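PDB 4N4B: GH62 arabinofuranosidase from Podospora anserina, which probably hydrolyses terminal non-reducing alpha-L-arabinofuranosyl residues of xylan as a secreted, calcium-containing glycoside hydrolase. Local coordinates for residues Asp165-Cys170 / Cys219-Pro224; Asp225-Leu230 / Thr247-Arg252; Ser174-Ser179 / Arg188-Leu193; Ala104-Trp109 / Glu296-Asp301. All coordinates share one frame; numbering follows the deposited sequence.

Contact 1 of 4, residues Asp165-Cys170 / Cys219-Pro224; sequences DMWVIC and CVYSLP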
# COMPACT_ATOMS: atom_id res chain seq x y z
N ASP A 165 1.94 7.02 -4.17
CA ASP A 165 1.79 6.13 -3.04
C ASP A 165 1.41 6.81 -1.71
O ASP A 165 2.15 6.85 -0.80
CB ASP A 165 3.00 5.19 -2.96
CG ASP A 165 3.15 4.33 -4.23
OD1 ASP A 165 2.21 4.29 -4.97
OD2 ASP A 165 4.16 3.72 -4.40
N MET A 166 0.18 7.27 -1.70
CA MET A 166 -0.42 8.06 -0.65
C MET A 166 -0.94 7.20 0.49
O MET A 166 -1.58 6.25 0.29
CB MET A 166 -1.54 8.94 -1.23
CG MET A 166 -1.21 9.59 -2.55
SD MET A 166 0.20 10.74 -2.38
CE MET A 166 0.44 11.22 -4.13
N TRP A 167 -0.61 7.59 1.70
CA TRP A 167 -0.94 6.76 2.87
C TRP A 167 -1.35 7.63 4.04
O TRP A 167 -0.55 8.46 4.48
CB TRP A 167 0.28 5.89 3.27
CG TRP A 167 -0.01 5.03 4.40
CD1 TRP A 167 0.04 5.33 5.77
CD2 TRP A 167 -0.36 3.64 4.33
NE1 TRP A 167 -0.30 4.21 6.49
CE2 TRP A 167 -0.55 3.14 5.66
CE3 TRP A 167 -0.58 2.75 3.28
CZ2 TRP A 167 -0.87 1.87 5.95
CZ3 TRP A 167 -0.94 1.44 3.59
CH2 TRP A 167 -1.11 1.03 4.86
N VAL A 168 -2.53 7.43 4.60
CA VAL A 168 -2.98 8.13 5.83
C VAL A 168 -2.90 7.19 6.98
O VAL A 168 -3.25 6.01 6.95
CB VAL A 168 -4.42 8.59 5.64
CG1 VAL A 168 -5.04 9.12 6.96
CG2 VAL A 168 -4.56 9.66 4.54
N ILE A 169 -2.48 7.77 8.11
CA ILE A 169 -2.60 7.13 9.43
C ILE A 169 -2.88 8.26 10.45
O ILE A 169 -2.24 9.27 10.43
CB ILE A 169 -1.38 6.31 9.86
CG1 ILE A 169 -1.55 5.70 11.26
CG2 ILE A 169 -0.07 7.06 9.72
CD1 ILE A 169 -0.47 4.73 11.66
N CYS A 170 -3.88 7.98 11.33
CA CYS A 170 -4.21 8.94 12.43
C CYS A 170 -3.96 8.31 13.74
O CYS A 170 -4.02 7.12 13.92
CB CYS A 170 -5.69 9.32 12.33
SG CYS A 170 -6.32 9.85 10.70
N CYS A 219 4.03 1.86 3.84
CA CYS A 219 2.97 1.53 4.79
C CYS A 219 3.36 2.03 6.18
O CYS A 219 4.52 1.88 6.55
CB CYS A 219 2.67 0.04 4.93
SG CYS A 219 2.34 -0.89 3.40
N VAL A 220 2.44 2.66 6.88
CA VAL A 220 2.66 3.08 8.32
C VAL A 220 1.52 2.48 9.14
O VAL A 220 0.37 2.83 8.87
CB VAL A 220 2.79 4.59 8.45
CG1 VAL A 220 3.20 4.88 9.88
CG2 VAL A 220 3.81 5.11 7.39
N TYR A 221 1.87 1.63 10.08
CA TYR A 221 0.90 0.95 10.91
C TYR A 221 1.11 1.27 12.39
O TYR A 221 2.23 1.49 12.80
CB TYR A 221 1.01 -0.53 10.72
CG TYR A 221 0.69 -1.06 9.35
CD1 TYR A 221 -0.59 -0.99 8.91
CD2 TYR A 221 1.68 -1.57 8.53
CE1 TYR A 221 -0.98 -1.42 7.67
CE2 TYR A 221 1.31 -2.05 7.23
CZ TYR A 221 -0.00 -1.98 6.85
OH TYR A 221 -0.39 -2.45 5.60
N SER A 222 0.03 1.18 13.12
CA SER A 222 0.13 1.18 14.58
C SER A 222 0.12 -0.24 15.09
O SER A 222 -0.37 -1.19 14.51
CB SER A 222 -1.00 1.97 15.21
OG SER A 222 -2.27 1.43 15.00
N LEU A 223 0.81 -0.39 16.28
CA LEU A 223 1.00 -1.67 16.94
C LEU A 223 0.26 -1.68 18.27
O LEU A 223 0.08 -0.61 18.86
CB LEU A 223 2.46 -1.93 17.14
CG LEU A 223 3.38 -1.96 15.84
CD1 LEU A 223 4.84 -1.92 16.23
CD2 LEU A 223 3.04 -3.23 15.12
N PRO A 224 -0.16 -2.82 18.73
CA PRO A 224 -0.90 -2.86 20.05
C PRO A 224 -0.04 -2.31 21.19
O PRO A 224 -0.72 -1.79 22.15
CB PRO A 224 -1.17 -4.36 20.24
CG PRO A 224 -1.01 -4.98 18.83
CD PRO A 224 -0.07 -4.13 18.12

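Contact 2 of 4, residues Asp225-Leu230 / Thr247-Arg252; sequences DGKYLL and TADSIR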
# COMPACT_ATOMS: atom_id res chain seq x y z
N ASP A 225 1.26 -2.32 21.19
CA ASP A 225 2.03 -1.70 22.25
C ASP A 225 2.18 -0.21 22.16
O ASP A 225 2.84 0.41 22.99
CB ASP A 225 3.38 -2.38 22.40
CG ASP A 225 4.33 -2.06 21.20
OD1 ASP A 225 3.96 -1.39 20.25
OD2 ASP A 225 5.51 -2.35 21.34
N GLY A 226 1.56 0.48 21.19
CA GLY A 226 1.55 1.91 20.99
C GLY A 226 2.72 2.46 20.13
O GLY A 226 2.87 3.69 20.00
N LYS A 227 3.54 1.55 19.63
CA LYS A 227 4.55 1.98 18.67
C LYS A 227 4.00 1.85 17.21
O LYS A 227 2.86 1.46 17.01
CB LYS A 227 5.71 1.13 18.89
CG LYS A 227 6.43 1.48 20.26
CD LYS A 227 7.56 0.51 20.48
CE LYS A 227 7.99 0.51 21.98
NZ LYS A 227 8.08 1.86 22.63
N TYR A 228 4.87 2.23 16.29
CA TYR A 228 4.50 2.34 14.86
C TYR A 228 5.53 1.56 14.09
O TYR A 228 6.72 1.48 14.39
CB TYR A 228 4.45 3.76 14.44
CG TYR A 228 3.34 4.49 15.18
CD1 TYR A 228 2.01 4.44 14.81
CD2 TYR A 228 3.67 5.15 16.36
CE1 TYR A 228 1.02 5.10 15.58
CE2 TYR A 228 2.71 5.75 17.11
CZ TYR A 228 1.43 5.73 16.72
OH TYR A 228 0.38 6.37 17.42
N LEU A 229 5.07 1.03 12.94
CA LEU A 229 5.89 0.22 11.96
C LEU A 229 5.84 0.95 10.60
O LEU A 229 4.72 1.18 10.11
CB LEU A 229 5.32 -1.19 11.85
CG LEU A 229 5.94 -2.13 10.82
CD1 LEU A 229 7.40 -2.38 11.15
CD2 LEU A 229 5.08 -3.39 10.65
N LEU A 230 6.97 1.18 10.01
CA LEU A 230 7.09 1.79 8.70
C LEU A 230 7.73 0.73 7.84
O LEU A 230 8.78 0.16 8.10
CB LEU A 230 8.04 3.02 8.77
CG LEU A 230 8.48 3.57 7.41
CD1 LEU A 230 7.34 4.20 6.69
CD2 LEU A 230 9.54 4.64 7.62
N THR A 247 10.84 0.96 13.06
CA THR A 247 9.86 1.26 14.09
C THR A 247 10.07 2.63 14.76
O THR A 247 11.10 3.19 14.68
CB THR A 247 9.76 0.18 15.17
OG1 THR A 247 10.97 0.10 15.91
CG2 THR A 247 9.41 -1.16 14.56
N ALA A 248 9.03 3.12 15.40
CA ALA A 248 9.07 4.39 16.09
C ALA A 248 8.04 4.48 17.19
O ALA A 248 7.06 3.83 17.18
CB ALA A 248 8.80 5.51 15.10
N ASP A 249 8.28 5.41 18.10
CA ASP A 249 7.32 5.75 19.13
C ASP A 249 6.32 6.78 18.70
O ASP A 249 5.38 6.98 19.38
CB ASP A 249 8.04 6.32 20.34
CG ASP A 249 8.87 5.32 21.04
OD1 ASP A 249 8.53 4.16 21.10
OD2 ASP A 249 9.88 5.76 21.52
N SER A 250 6.59 7.45 17.59
CA SER A 250 5.68 8.46 17.06
C SER A 250 5.56 8.30 15.54
O SER A 250 6.48 7.92 14.93
CB SER A 250 6.16 9.88 17.38
OG SER A 250 5.49 10.86 16.69
N ILE A 251 4.40 8.63 15.01
CA ILE A 251 4.19 8.73 13.56
C ILE A 251 5.19 9.70 12.93
O ILE A 251 5.54 9.57 11.81
CB ILE A 251 2.72 9.07 13.23
CG1 ILE A 251 1.82 7.96 13.76
CG2 ILE A 251 2.54 9.25 11.73
CD1 ILE A 251 0.38 8.30 13.83
N ARG A 252 5.63 10.68 13.70
CA ARG A 252 6.56 11.66 13.27
C ARG A 252 8.02 11.23 13.32
O ARG A 252 8.87 12.03 12.89
CB ARG A 252 6.39 13.00 14.08
CG ARG A 252 5.02 13.52 14.12
CD ARG A 252 4.98 15.00 14.65
NE ARG A 252 3.60 15.48 14.69
CZ ARG A 252 2.73 15.11 15.63
NH1 ARG A 252 3.12 14.32 16.65
NH2 ARG A 252 1.46 15.47 15.54
O HOH W 1 4.52 5.21 21.42

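Contact 3 of 4, residues Ser174-Ser179 / Arg188-Leu193; sequences SCHLFS and RSETSL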
# COMPACT_ATOMS: atom_id res chain seq x y z
N SER A 174 -4.28 13.55 15.63
CA SER A 174 -3.77 14.07 14.38
C SER A 174 -3.80 12.96 13.31
O SER A 174 -3.70 11.80 13.57
CB SER A 174 -2.36 14.53 14.45
OG SER A 174 -2.25 15.61 15.45
N CYS A 175 -4.00 13.43 12.06
CA CYS A 175 -3.94 12.55 10.88
C CYS A 175 -2.81 12.98 10.01
O CYS A 175 -2.65 14.17 9.67
CB CYS A 175 -5.22 12.63 10.09
SG CYS A 175 -6.67 11.93 10.93
N HIS A 176 -2.03 11.99 9.59
CA HIS A 176 -0.79 12.19 8.80
C HIS A 176 -0.95 11.55 7.41
O HIS A 176 -1.61 10.49 7.28
CB HIS A 176 0.36 11.48 9.52
CG HIS A 176 0.61 12.02 10.91
ND1 HIS A 176 -0.07 11.66 12.07
CD2 HIS A 176 1.54 12.94 11.19
CE1 HIS A 176 0.50 12.43 13.04
NE2 HIS A 176 1.49 13.13 12.54
N LEU A 177 -0.39 12.20 6.45
CA LEU A 177 -0.43 11.81 5.04
C LEU A 177 0.98 11.70 4.55
O LEU A 177 1.71 12.70 4.43
CB LEU A 177 -1.19 12.79 4.21
CG LEU A 177 -1.24 12.64 2.66
CD1 LEU A 177 -1.83 11.28 2.33
CD2 LEU A 177 -1.96 13.77 2.02
N PHE A 178 1.36 10.48 4.22
CA PHE A 178 2.68 10.10 3.72
C PHE A 178 2.66 9.96 2.21
O PHE A 178 1.60 9.57 1.64
CB PHE A 178 3.18 8.84 4.31
CG PHE A 178 3.51 8.91 5.76
CD1 PHE A 178 2.56 8.79 6.74
CD2 PHE A 178 4.86 9.05 6.14
CE1 PHE A 178 2.99 8.80 8.11
CE2 PHE A 178 5.23 9.08 7.48
CZ PHE A 178 4.27 9.02 8.43
N SER A 179 3.73 10.23 1.50
CA SER A 179 3.84 10.07 0.06
C SER A 179 5.26 10.01 -0.35
O SER A 179 6.19 10.32 0.45
CB SER A 179 3.11 11.18 -0.67
OG SER A 179 3.73 12.48 -0.48
N ARG A 188 5.78 13.65 4.78
CA ARG A 188 4.68 13.57 5.73
C ARG A 188 4.01 14.96 5.98
O ARG A 188 4.69 15.87 6.31
CB ARG A 188 5.17 12.96 7.06
CG ARG A 188 4.06 12.70 8.05
CD ARG A 188 4.63 12.33 9.43
NE ARG A 188 5.44 13.41 9.99
CZ ARG A 188 4.99 14.55 10.48
NH1 ARG A 188 3.71 14.77 10.60
NH2 ARG A 188 5.85 15.44 10.88
N SER A 189 2.70 15.03 5.81
CA SER A 189 1.91 16.19 6.20
C SER A 189 0.98 15.77 7.32
O SER A 189 0.85 14.60 7.57
CB SER A 189 1.05 16.66 5.07
OG SER A 189 1.79 17.21 4.05
N GLU A 190 0.40 16.75 8.02
CA GLU A 190 -0.57 16.42 9.08
C GLU A 190 -1.66 17.47 9.11
O GLU A 190 -1.50 18.60 8.72
CB GLU A 190 0.12 16.18 10.42
CG GLU A 190 0.85 17.39 10.97
CD GLU A 190 1.50 17.09 12.32
OE1 GLU A 190 2.66 16.73 12.35
OE2 GLU A 190 0.72 17.20 13.34
N THR A 191 -2.72 17.03 9.79
CA THR A 191 -3.86 17.91 10.18
C THR A 191 -4.45 17.33 11.42
O THR A 191 -4.15 16.21 11.84
CB THR A 191 -4.86 17.98 9.05
OG1 THR A 191 -5.76 19.09 9.28
CG2 THR A 191 -5.64 16.68 8.81
N SER A 192 -5.31 18.12 12.10
CA SER A 192 -5.95 17.52 13.21
C SER A 192 -6.99 16.50 12.83
O SER A 192 -7.54 16.54 11.72
CB SER A 192 -6.65 18.66 14.04
OG SER A 192 -7.80 19.09 13.44
N LEU A 193 -7.31 15.60 13.76
CA LEU A 193 -8.32 14.62 13.61
C LEU A 193 -9.63 15.24 13.19
O LEU A 193 -10.38 14.75 12.32
CB LEU A 193 -8.46 13.68 14.85
CG LEU A 193 -9.46 12.54 14.75
CD1 LEU A 193 -9.00 11.49 13.70
CD2 LEU A 193 -9.70 11.88 16.10

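Contact 4 of 4, residues Ala104-Trp109 / Glu296-Asp301; sequences APQVFW and EKLLID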
# COMPACT_ATOMS: atom_id res chain seq x y z
N ALA A 104 -2.99 3.10 -6.81
CA ALA A 104 -2.38 2.75 -5.52
C ALA A 104 -3.23 3.18 -4.34
O ALA A 104 -2.97 4.16 -3.63
CB ALA A 104 -0.95 3.36 -5.40
N PRO A 105 -4.35 2.47 -4.14
CA PRO A 105 -5.35 2.79 -3.14
C PRO A 105 -5.00 2.33 -1.74
O PRO A 105 -4.21 1.40 -1.50
CB PRO A 105 -6.56 2.09 -3.64
CG PRO A 105 -6.02 0.84 -4.24
CD PRO A 105 -4.69 1.21 -4.88
N GLN A 106 -5.67 2.98 -0.77
CA GLN A 106 -5.63 2.64 0.67
C GLN A 106 -7.05 2.82 1.19
O GLN A 106 -7.62 3.89 1.03
CB GLN A 106 -4.66 3.50 1.48
CG GLN A 106 -4.60 3.16 2.93
CD GLN A 106 -4.13 4.33 3.78
OE1 GLN A 106 -4.30 5.51 3.43
NE2 GLN A 106 -3.64 3.99 4.96
N VAL A 107 -7.59 1.76 1.82
CA VAL A 107 -8.94 1.84 2.40
C VAL A 107 -8.93 1.78 3.90
O VAL A 107 -8.24 0.98 4.48
CB VAL A 107 -9.87 0.76 1.80
CG1 VAL A 107 -9.54 -0.63 2.23
CG2 VAL A 107 -11.35 1.08 2.06
N PHE A 108 -9.79 2.58 4.52
CA PHE A 108 -10.03 2.53 5.98
C PHE A 108 -11.34 3.19 6.29
O PHE A 108 -11.85 4.03 5.57
CB PHE A 108 -8.85 3.20 6.76
CG PHE A 108 -8.61 4.61 6.39
CD1 PHE A 108 -9.20 5.68 7.02
CD2 PHE A 108 -7.69 4.91 5.37
CE1 PHE A 108 -8.96 6.99 6.65
CE2 PHE A 108 -7.48 6.21 4.95
CZ PHE A 108 -8.13 7.24 5.59
N TRP A 109 -11.88 2.79 7.46
CA TRP A 109 -13.09 3.46 8.02
C TRP A 109 -12.65 4.68 8.79
O TRP A 109 -11.79 4.57 9.66
CB TRP A 109 -13.76 2.45 8.96
CG TRP A 109 -15.00 2.96 9.68
CD1 TRP A 109 -15.04 3.15 11.04
CD2 TRP A 109 -16.25 3.24 9.14
NE1 TRP A 109 -16.30 3.51 11.35
CE2 TRP A 109 -17.09 3.60 10.27
CE3 TRP A 109 -16.80 3.18 7.90
CZ2 TRP A 109 -18.45 3.81 10.10
CZ3 TRP A 109 -18.15 3.46 7.71
CH2 TRP A 109 -18.95 3.83 8.84
N GLU A 296 -9.08 4.40 11.00
CA GLU A 296 -8.00 5.31 10.71
C GLU A 296 -6.74 5.17 11.54
O GLU A 296 -5.81 5.83 11.22
CB GLU A 296 -8.50 6.77 10.71
CG GLU A 296 -8.80 7.38 12.08
CD GLU A 296 -10.11 6.99 12.74
OE1 GLU A 296 -10.90 6.29 12.18
OE2 GLU A 296 -10.30 7.50 13.83
N LYS A 297 -6.76 4.38 12.61
CA LYS A 297 -5.55 4.17 13.33
C LYS A 297 -4.60 3.13 12.73
O LYS A 297 -3.46 3.04 13.10
CB LYS A 297 -5.85 3.70 14.78
CG LYS A 297 -6.65 4.77 15.61
CD LYS A 297 -6.54 4.56 17.09
CE LYS A 297 -6.94 5.89 17.78
NZ LYS A 297 -8.37 6.05 17.51
N LEU A 298 -5.11 2.42 11.69
CA LEU A 298 -4.23 1.47 10.87
C LEU A 298 -3.50 0.50 11.79
O LEU A 298 -2.34 0.16 11.69
CB LEU A 298 -3.23 2.24 9.96
CG LEU A 298 -3.76 2.74 8.64
CD1 LEU A 298 -4.07 1.57 7.75
CD2 LEU A 298 -4.95 3.69 8.67
N LEU A 299 -4.26 -0.06 12.75
CA LEU A 299 -3.75 -1.03 13.65
C LEU A 299 -3.57 -2.41 12.97
O LEU A 299 -4.47 -2.90 12.26
CB LEU A 299 -4.73 -1.21 14.86
CG LEU A 299 -4.28 -2.20 15.97
CD1 LEU A 299 -3.04 -1.83 16.66
CD2 LEU A 299 -5.42 -2.43 17.03
N ILE A 300 -2.47 -3.09 13.27
CA ILE A 300 -2.21 -4.50 12.85
C ILE A 300 -2.08 -5.42 14.05
O ILE A 300 -1.83 -4.95 15.20
CB ILE A 300 -1.02 -4.60 11.93
CG1 ILE A 300 0.27 -4.18 12.66
CG2 ILE A 300 -1.35 -3.81 10.66
CD1 ILE A 300 1.53 -4.54 11.90
N ASP A 301 -2.19 -6.72 13.81
CA ASP A 301 -1.91 -7.74 14.81
C ASP A 301 -0.56 -8.40 14.50
O ASP A 301 -0.46 -9.22 13.59
CB ASP A 301 -3.02 -8.79 14.85
CG ASP A 301 -2.70 -9.94 15.78
OD1 ASP A 301 -1.68 -9.86 16.50
OD2 ASP A 301 -3.47 -10.92 15.80

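Contact 1 of 4, residues Asp165-Cys170 / Cys219-Pro224
The indole of Trp-167 presents one face to Cys-219 CA and Val-220 N of strand 219-222 and its edge to Tyr-221. Cys-219 CA sits over the centre of the six-membered ring, 3.8 Å from its centroid, as a CH-pi contact, while Cys-219 SG stands obliquely beyond the rim. The Tyr-221 ring takes the benzo edge of Trp-167 on its face in an offset edge-to-face pair, the planes at 85° and the centroids 5.3 Å apart. Gln-106 lies against the opposite indole face. With CG anti to the backbone N (chi1 -179°), Trp-167 reaches across a gap too wide for backbone pairing: the two strands run nearly parallel, with axes 7.3 Å apart. Its NE1 gives a hydrogen bond of 2.8 Å to Val-220 O, in the carbonyl plane and on a lone pair, though bent at the hydrogen (132°). Ile-169 adds packing without a polar bond: CG2 lies 3.9 Å from Val-220 CG1, and CD1 rests beside the same carbonyl oxygen. These are the inner strands of adjacent blades of the five-bladed propeller, and the Trp-167 side chain lies about 5 Å from the bound calcium ion. Tryptophan suits this place because it fills the space between blades and also carries a donor. The buried Val-220 carbonyl faces away from the hairpin partner of its own strand, so the indole N-H satisfies an acceptor that intrablade pairing leaves over.

Contact 2 of 4, residues Asp225-Leu230 / Thr247-Arg252
Lys-227 NZ meets Asp-249 OD1 at 2.8 Å in a salt bridge, on the syn side of the carboxylate and 23° out of its plane. The two side chains run side by side at the open end of a beta hairpin (strands 228-235 and 241-248 of one propeller blade). Next to the bridge along the strands, Tyr-228 and Ala-248 form an antiparallel hydrogen-bonded pair, with Tyr-228 N donating to Ala-248 O at 2.9 Å. Beyond Ala-248 the chains part, and a water donates to Gly-226 O and Asp-249 O, spanning carbonyls that cannot bond each other. Tyr-228 follows the diverging chain: CG lies anti to its carbonyl carbon (chi1 -64°), which sets one ring face against Ile-251 CG1, 3.6 Å from the ring centroid. An aromatic ring suits this spot: its face accepts the aliphatic branch, and the slightly positive C-H groups of its edge suit Asp-249 O. Lys-227 and Asp-249 suit the solvent-facing end of the hairpin, whereas Leu-229 and Thr-247 meet through methyl groups on the other face. At this open end each chain turns: Asp-225 OD1 accepts from Lys-227 N in an Asx turn, Ser-250 OG from Arg-252 N at 3.0 Å in an ST turn.

Contact 3 of 4, residues Ser174-Ser179 / Arg188-Leu193
Strands 174-179 and 188-192 run antiparallel, Cys-175 with Thr-191 and Leu-177 with Ser-189 as hydrogen-bonded pairs that alternate with non-hydrogen-bonded ones. They are the middle strands of a four-stranded propeller blade, joined as a beta hairpin. Cys-175 N to Thr-191 O is the shortest backbone bond, at 2.8 Å. On the face bearing Phe-178, His-176, Arg-188 and Glu-190, the aliphatic part of Arg-188 lies over one face of the Phe-178 ring, offset toward its rim, with CG 3.9 Å from its centroid. A bend at chi3 (61°) then swings the guanidinium toward Glu-190, whose OE1 accepts a salt-bridging hydrogen bond from NH1 at 2.8 Å, from above the carboxylate plane. Arginine suits this place: its methylenes cover an aromatic face while its charged end is answered two residues along. The same OE1 also takes a salt bridge from Arg-252, and two arginines would probably favour an ionised carboxylate. On the face of Leu-177 and Ser-189, the hydroxyl residues bond elsewhere: Ser-189 OG to Tyr-146 and Ser-201, Thr-191 OG1 to Asn-198. Cys-175, tied by a disulfide to Cys-170 of the innermost strand, sets its SG 3.6 Å from Leu-193 CD1.

Contact 4 of 4, residues Ala104-Trp109 / Glu296-Asp301
An inner strand of one propeller blade, 104-109, is met here by the long irregular loop that carries 296-301 past the C-terminal ends of several inner strands. Phe-108 and Glu-296 make the central contact: ring atom CD1 lies 3.9 Å from both CA and CB of Glu-296, the side chains crossing at about a right angle. A phenylalanine fits because its apolar ring packs against CA and CB of Glu-296. The rest of Glu-296 bends at chi2 (-78°), returning the carboxylate toward the strand, where OE1 comes 3.2 Å from Trp-109 O. Both are acceptors; OE1 has its donor in Ala-111 N, just beyond the strand. Deeper in, Gln-106 and Leu-298 come from opposite directions, NE2 3.7 Å from CD1, and Gln-106 OE1 accepts from Val-168 N of the next inner strand. Leu-298 itself has a left-handed backbone (phi 52°) as the loop turns. The loop also pairs by backbone with Cys-170 and Ser-222, so it links three inner strands in turn. The bound calcium ion lies about 6 Å from the Gln-106 side chain. Inner strands gathered round a central axis are typical of a beta-propeller, here the five-bladed one of this family.

In the fold
Contacts 1 and 4 lie near the propeller's centre and join parts of different blades or loops, whereas contacts 2 and 3 lie farther out and close hairpins within single blades. The two central contacts rely on side-chain packing between blades, with one indole-to-carbonyl hydrogen bond in contact 1; contact 3 has continuous backbone pairing, while contact 2 has a short paired part and then a bridging water. Strands 164-170 and 174-180 tie contact 1 to contact 3, and strands 216-222 and 228-235 tie it to contact 2. The outer contacts touch between blades, where Ile-251 packs on His-176 and Arg-252 makes a salt bridge with Glu-190. Ser-222 and Lys-297 hydrogen-bond between contacts 1 and 4.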